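Local coordinates for protein sulfotransferase (PDB 3RNL) that probably transfers sulfuryl groups to acceptor molecules and binds magnesium ions, at residues Phe45-Phe50 with Thr66-Asp71; Tyr93-Gly98 with Ala168-Arg173. All blocks are in the same frame, centred on the assembly; numbering follows the deposited sequence.

Contact 1. Residues Phe45-Phe50 with Thr66-Asp71; sequences FSIPDF and TIRDED
Ile-47, in the short 3-10 turn of residues 47-49, drives its side chain into the bend of the chain at Thr-66 to Arg-68. Its ethyl branch carries much of the contact: CD1 lies 3.8 Å from CG of Arg-68 and 4.2 Å from CB of Thr-66, while CG1 rests 3.9 Å from the carbonyl O of Ile-67. A chi1 of -56° sets CG2 anti to the backbone N, where it meets Arg-68 CG and, at 3.9 Å, Arg-68 NH1. CD1 lies over one face of the guanidinium. An alanine here would probably open a gap against Arg-68 CG and strip the cover from that guanidinium face, leaving its rotation to weak bonds and the Phe-50 edge. The turn closes through Phe-50 N to Ile-47 O, and Ile-47 CA sits over one face of the Phe-50 ring, offset toward the rim. Residues 66-71 meet this ring at its edge: CE2 is 4.0 Å from Thr-66 CG2, and CD2 is 3.8 Å from Arg-68 NH2, with ring and guanidinium planes 75° apart. NH2 also bonds weakly to Asn-63 O and to Thr-66 OG1 (3.4 Å), whose stronger partner is the carbonyl O of Met-62. Arg-68 thus meets Ile-47 through CG and a guanidinium face and Phe-50 through NH2, so the contact between the segments rests on van der Waals touches, with Ile-67 O buried without a partner.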
loop_
_atom_site.group_PDB
_atom_site.type_symbol
_atom_site.label_atom_id
_atom_site.label_comp_id
_atom_site.label_asym_id
_atom_site.label_seq_id
_atom_site.Cartn_x
_atom_site.Cartn_y
_atom_site.Cartn_z
ATOM N N PHE A 45 -2.152 -0.800 -12.974
ATOM C CA PHE A 45 -2.729 -2.152 -12.917
ATOM C C PHE A 45 -4.082 -2.220 -12.212
ATOM O O PHE A 45 -4.717 -3.275 -12.189
ATOM C CB PHE A 45 -1.719 -3.135 -12.306
ATOM C CG PHE A 45 -0.538 -3.384 -13.203
ATOM C CD1 PHE A 45 -0.689 -4.147 -14.351
ATOM C CD2 PHE A 45 0.698 -2.814 -12.933
ATOM C CE1 PHE A 45 0.390 -4.378 -15.206
ATOM C CE2 PHE A 45 1.772 -3.022 -13.790
ATOM C CZ PHE A 45 1.611 -3.805 -14.929
ATOM N N SER A 46 -4.484 -1.119 -11.571
ATOM C CA SER A 46 -5.806 -1.023 -10.943
ATOM C C SER A 46 -6.915 -0.348 -11.750
ATOM O O SER A 46 -8.084 -0.431 -11.385
ATOM C CB SER A 46 -5.665 -0.314 -9.587
ATOM O OG SER A 46 -4.918 -1.147 -8.712
ATOM N N ILE A 47 -6.560 0.305 -12.850
ATOM C CA ILE A 47 -7.526 1.188 -13.533
ATOM C C ILE A 47 -8.861 0.502 -13.860
ATOM O O ILE A 47 -9.929 1.083 -13.661
ATOM C CB ILE A 47 -6.938 1.814 -14.820
ATOM C CG1 ILE A 47 -5.637 2.568 -14.527
ATOM C CG2 ILE A 47 -7.965 2.727 -15.508
ATOM C CD1 ILE A 47 -5.754 3.667 -13.505
ATOM N N PRO A 48 -8.822 -0.735 -14.373
ATOM C CA PRO A 48 -10.118 -1.339 -14.711
ATOM C C PRO A 48 -11.066 -1.564 -13.530
ATOM O O PRO A 48 -12.262 -1.782 -13.759
ATOM C CB PRO A 48 -9.728 -2.675 -15.366
ATOM C CG PRO A 48 -8.324 -2.417 -15.894
ATOM C CD PRO A 48 -7.693 -1.569 -14.828
ATOM N N ASP A 49 -10.557 -1.526 -12.300
ATOM C CA ASP A 49 -11.406 -1.677 -11.116
ATOM C C ASP A 49 -11.955 -0.334 -10.621
ATOM O O ASP A 49 -12.777 -0.304 -9.702
ATOM C CB ASP A 49 -10.601 -2.313 -9.970
ATOM C CG ASP A 49 -10.257 -3.771 -10.227
ATOM O OD1 ASP A 49 -11.071 -4.484 -10.863
ATOM O OD2 ASP A 49 -9.165 -4.199 -9.801
ATOM N N PHE A 50 -11.474 0.770 -11.193
ATOM C CA PHE A 50 -11.878 2.100 -10.748
ATOM C C PHE A 50 -13.330 2.345 -11.132
ATOM O O PHE A 50 -13.799 1.822 -12.135
ATOM C CB PHE A 50 -11.075 3.201 -11.453
ATOM C CG PHE A 50 -9.706 3.467 -10.878
ATOM C CD1 PHE A 50 -9.122 2.618 -9.953
ATOM C CD2 PHE A 50 -9.014 4.604 -11.278
ATOM C CE1 PHE A 50 -7.842 2.904 -9.444
ATOM C CE2 PHE A 50 -7.752 4.895 -10.788
ATOM C CZ PHE A 50 -7.166 4.052 -9.864
ATOM N N THR A 66 -3.337 9.590 -12.339
ATOM C CA THR A 66 -3.132 8.172 -12.575
ATOM C C THR A 66 -2.793 7.967 -14.051
ATOM O O THR A 66 -3.150 8.790 -14.911
ATOM C CB THR A 66 -4.385 7.354 -12.175
ATOM O OG1 THR A 66 -5.562 8.040 -12.616
ATOM C CG2 THR A 66 -4.474 7.225 -10.648
ATOM N N ILE A 67 -2.077 6.885 -14.336
ATOM C CA ILE A 67 -1.601 6.603 -15.682
ATOM C C ILE A 67 -2.369 5.413 -16.231
ATOM O O ILE A 67 -2.347 4.331 -15.652
ATOM C CB ILE A 67 -0.094 6.344 -15.695
ATOM C CG1 ILE A 67 0.625 7.641 -15.286
ATOM C CG2 ILE A 67 0.357 5.907 -17.103
ATOM C CD1 ILE A 67 2.121 7.548 -15.254
ATOM N N ARG A 68 -3.173 5.677 -17.253
ATOM C CA ARG A 68 -4.010 4.650 -17.859
ATOM C C ARG A 68 -3.538 4.068 -19.181
ATOM O O ARG A 68 -4.086 3.070 -19.647
ATOM C CB ARG A 68 -5.414 5.228 -18.013
ATOM C CG ARG A 68 -5.892 5.817 -16.687
ATOM C CD ARG A 68 -7.161 6.646 -16.818
ATOM N NE ARG A 68 -7.479 7.233 -15.523
ATOM C CZ ARG A 68 -8.598 7.018 -14.841
ATOM N NH1 ARG A 68 -9.553 6.241 -15.340
ATOM N NH2 ARG A 68 -8.764 7.601 -13.657
ATOM N N ASP A 69 -2.489 4.653 -19.742
ATOM C CA ASP A 69 -2.012 4.281 -21.068
ATOM C C ASP A 69 -0.752 3.455 -20.916
ATOM O O ASP A 69 0.166 3.841 -20.200
ATOM C CB ASP A 69 -1.721 5.539 -21.887
ATOM C CG ASP A 69 -1.035 5.235 -23.214
ATOM O OD1 ASP A 69 -1.697 4.684 -24.119
ATOM O OD2 ASP A 69 0.163 5.563 -23.359
ATOM N N GLU A 70 -0.706 2.317 -21.595
ATOM C CA GLU A 70 0.420 1.413 -21.451
ATOM C C GLU A 70 1.743 2.049 -21.874
ATOM O O GLU A 70 2.767 1.815 -21.242
ATOM C CB GLU A 70 0.165 0.125 -22.235
ATOM C CG GLU A 70 1.276 -0.894 -22.146
ATOM C CD GLU A 70 0.946 -2.149 -22.925
ATOM O OE1 GLU A 70 -0.108 -2.167 -23.601
ATOM O OE2 GLU A 70 1.734 -3.115 -22.865
ATOM N N ASP A 71 1.730 2.826 -22.954
ATOM C CA ASP A 71 2.956 3.459 -23.430
ATOM C C ASP A 71 3.481 4.465 -22.403
ATOM O O ASP A 71 4.684 4.516 -22.133
ATOM C CB ASP A 71 2.734 4.162 -24.774
ATOM C CG ASP A 71 2.467 3.185 -25.913
ATOM O OD1 ASP A 71 2.843 1.999 -25.790
ATOM O OD2 ASP A 71 1.888 3.607 -26.940
#

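Contact 2. Residues Tyr93-Gly98 with Ala168-Arg173; sequences YLFYPG and AAQVKR
A water binds Leu-94 and Gln-170 together, donating to Leu-94 O at 2.7 Å and to Gln-170 O at 2.9 Å, so both of its protons are spent on backbone carbonyls, one from the loop and one from helix 167-178. The direct contact forms beside this bridge. Gln-170 CB reaches within 3.4 Å of Leu-94 O, and its extended chain then runs on past the turn at Phe-95. There OE1 lies 3.3 Å from Phe-95 CA and 3.5 Å from Leu-94 CG, contacts with carbon; the nearby Leu-94 O is another acceptor and gives OE1 no bond. The amide stands almost upright to the Phe-95 ring, the planes 83° apart, and NE2 sits at the ring's edge, 4.1 Å from CD1, rather than over its face. Weak bonds from NE2 to Val-164 O and Leu-166 O tie the amide to the chain just before the helix. Leu-94, its CG anti to the backbone N (chi1 180°), crosses the glutamine chain at about a right angle and sends CD1 toward Val-171 CG2; beyond, it packs on Ile-114 and Leu-116 of strand 111-116. At the more open end, Arg-173 folds back through bends at chi2 and chi3; Pro-97 O lies at the guanidinium edge, near its plane, 3.0 Å from NH2. The N-H...O angle of 131° marks this bond as weak. Strand 85-89, preceding the loop, and helix 167-178, leading to strand 183-187, belong to a parallel sheet of order 2-3-1-4-5, the alpha-beta-alpha sandwich of the P-loop-like sulfotransferase fold.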
loop_
_atom_site.group_PDB
_atom_site.type_symbol
_atom_site.label_atom_id
_atom_site.label_comp_id
_atom_site.label_asym_id
_atom_site.label_seq_id
_atom_site.Cartn_x
_atom_site.Cartn_y
_atom_site.Cartn_z
ATOM N N TYR A 93 -2.983 -0.614 -5.036
ATOM C CA TYR A 93 -2.798 -1.892 -5.729
ATOM C C TYR A 93 -3.275 -3.066 -4.860
ATOM O O TYR A 93 -3.841 -4.032 -5.362
ATOM C CB TYR A 93 -1.321 -2.070 -6.067
ATOM C CG TYR A 93 -0.844 -1.417 -7.349
ATOM C CD1 TYR A 93 -1.732 -1.022 -8.340
ATOM C CD2 TYR A 93 0.518 -1.253 -7.586
ATOM C CE1 TYR A 93 -1.282 -0.457 -9.533
ATOM C CE2 TYR A 93 0.980 -0.689 -8.771
ATOM C CZ TYR A 93 0.074 -0.307 -9.738
ATOM O OH TYR A 93 0.530 0.242 -10.905
ATOM N N LEU A 94 -3.053 -2.982 -3.555
ATOM C CA LEU A 94 -3.444 -4.074 -2.652
ATOM C C LEU A 94 -4.972 -4.168 -2.564
ATOM O O LEU A 94 -5.568 -5.255 -2.510
ATOM C CB LEU A 94 -2.844 -3.804 -1.264
ATOM C CG LEU A 94 -3.187 -4.874 -0.215
ATOM C CD1 LEU A 94 -2.638 -6.267 -0.615
ATOM C CD2 LEU A 94 -2.663 -4.465 1.172
ATOM N N PHE A 95 -5.612 -3.007 -2.597
ATOM C CA PHE A 95 -7.047 -2.911 -2.355
ATOM C C PHE A 95 -7.911 -3.337 -3.546
ATOM O O PHE A 95 -8.919 -4.025 -3.366
ATOM C CB PHE A 95 -7.396 -1.468 -1.958
ATOM C CG PHE A 95 -8.882 -1.216 -1.812
ATOM C CD1 PHE A 95 -9.571 -1.689 -0.705
ATOM C CD2 PHE A 95 -9.583 -0.507 -2.781
ATOM C CE1 PHE A 95 -10.940 -1.452 -0.559
ATOM C CE2 PHE A 95 -10.952 -0.278 -2.648
ATOM C CZ PHE A 95 -11.627 -0.753 -1.540
ATOM N N TYR A 96 -7.536 -2.935 -4.754
ATOM C CA TYR A 96 -8.383 -3.220 -5.921
ATOM C C TYR A 96 -8.194 -4.677 -6.346
ATOM O O TYR A 96 -7.070 -5.119 -6.591
ATOM C CB TYR A 96 -8.069 -2.246 -7.062
ATOM C CG TYR A 96 -8.695 -0.888 -6.807
ATOM C CD1 TYR A 96 -10.082 -0.738 -6.802
ATOM C CD2 TYR A 96 -7.913 0.222 -6.534
ATOM C CE1 TYR A 96 -10.667 0.500 -6.548
ATOM C CE2 TYR A 96 -8.490 1.467 -6.290
ATOM C CZ TYR A 96 -9.864 1.594 -6.299
ATOM O OH TYR A 96 -10.453 2.823 -6.046
ATOM N N PRO A 97 -9.296 -5.437 -6.385
ATOM C CA PRO A 97 -9.227 -6.907 -6.358
ATOM C C PRO A 97 -8.718 -7.571 -7.631
ATOM O O PRO A 97 -8.335 -8.733 -7.559
ATOM C CB PRO A 97 -10.674 -7.321 -6.057
ATOM C CG PRO A 97 -11.481 -6.220 -6.651
ATOM C CD PRO A 97 -10.687 -4.954 -6.386
ATOM N N GLY A 98 -8.716 -6.867 -8.760
ATOM C CA GLY A 98 -8.250 -7.469 -9.995
ATOM C C GLY A 98 -6.792 -7.165 -10.298
ATOM O O GLY A 98 -6.233 -7.656 -11.293
ATOM N N ALA A 168 -7.058 -9.124 5.037
ATOM C CA ALA A 168 -6.873 -10.562 4.852
ATOM C C ALA A 168 -7.184 -10.984 3.419
ATOM O O ALA A 168 -6.380 -11.660 2.767
ATOM C CB ALA A 168 -7.724 -11.360 5.836
ATOM N N ALA A 169 -8.350 -10.601 2.921
ATOM C CA ALA A 169 -8.712 -11.033 1.564
ATOM C C ALA A 169 -7.815 -10.400 0.502
ATOM O O ALA A 169 -7.573 -10.997 -0.554
ATOM C CB ALA A 169 -10.186 -10.716 1.268
ATOM N N GLN A 170 -7.352 -9.181 0.763
ATOM C CA GLN A 170 -6.502 -8.469 -0.189
ATOM C C GLN A 170 -5.154 -9.160 -0.297
ATOM O O GLN A 170 -4.629 -9.362 -1.390
ATOM C CB GLN A 170 -6.282 -7.021 0.273
ATOM C CG GLN A 170 -7.606 -6.260 0.462
ATOM C CD GLN A 170 -7.384 -4.865 1.048
ATOM O OE1 GLN A 170 -6.470 -4.164 0.645
ATOM N NE2 GLN A 170 -8.238 -4.459 1.985
ATOM N N VAL A 171 -4.579 -9.495 0.852
ATOM C CA VAL A 171 -3.299 -10.203 0.862
ATOM C C VAL A 171 -3.456 -11.614 0.274
ATOM O O VAL A 171 -2.598 -12.076 -0.513
ATOM C CB VAL A 171 -2.742 -10.261 2.292
ATOM C CG1 VAL A 171 -1.499 -11.146 2.353
ATOM C CG2 VAL A 171 -2.429 -8.828 2.791
ATOM N N LYS A 172 -4.553 -12.291 0.614
ATOM C CA LYS A 172 -4.768 -13.635 0.064
ATOM C C LYS A 172 -4.745 -13.611 -1.464
ATOM O O LYS A 172 -4.197 -14.504 -2.101
ATOM C CB LYS A 172 -6.094 -14.233 0.539
ATOM C CG LYS A 172 -6.337 -15.640 -0.044
ATOM C CD LYS A 172 -7.629 -16.248 0.470
ATOM C CE LYS A 172 -7.785 -17.716 0.021
ATOM N NZ LYS A 172 -8.171 -17.848 -1.428
ATOM N N ARG A 173 -5.359 -12.596 -2.058
ATOM C CA ARG A 173 -5.389 -12.526 -3.526
ATOM C C ARG A 173 -3.966 -12.479 -4.101
ATOM O O ARG A 173 -3.670 -13.151 -5.088
ATOM C CB ARG A 173 -6.224 -11.318 -3.995
ATOM C CG ARG A 173 -6.374 -11.174 -5.519
ATOM C CD ARG A 173 -7.082 -12.361 -6.194
ATOM N NE ARG A 173 -8.312 -12.809 -5.526
ATOM C CZ ARG A 173 -9.514 -12.270 -5.705
ATOM N NH1 ARG A 173 -10.576 -12.776 -5.066
ATOM N NH2 ARG A 173 -9.658 -11.218 -6.516
HETATM O O HOH W 1 -5.733 -7.769 -3.551
#

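In the fold
Contact 1 is a surface contact, its centre about 16 Å from the centre of the chain, setting a 3-10 turn and loop against the loop leading into helix 70-75 by apolar touches and an arginine chain. Contact 2 lies nearer the core, its centre about 10 Å from that of the chain, and sets a loop against a helix through bridging water, a glutamine amide and a weak arginine bond. Residues 45-50 and 93-98 touch: Asp-49 OD2 lies 2.9 Å from Gly-98 N, a probable hydrogen bond, and Phe-50 CE1 packs 3.5 Å from Tyr-96 CE2. Residues 93-98 therefore lie between 45-50 and helix 167-178, and side chains of both loops meet helix 99-106.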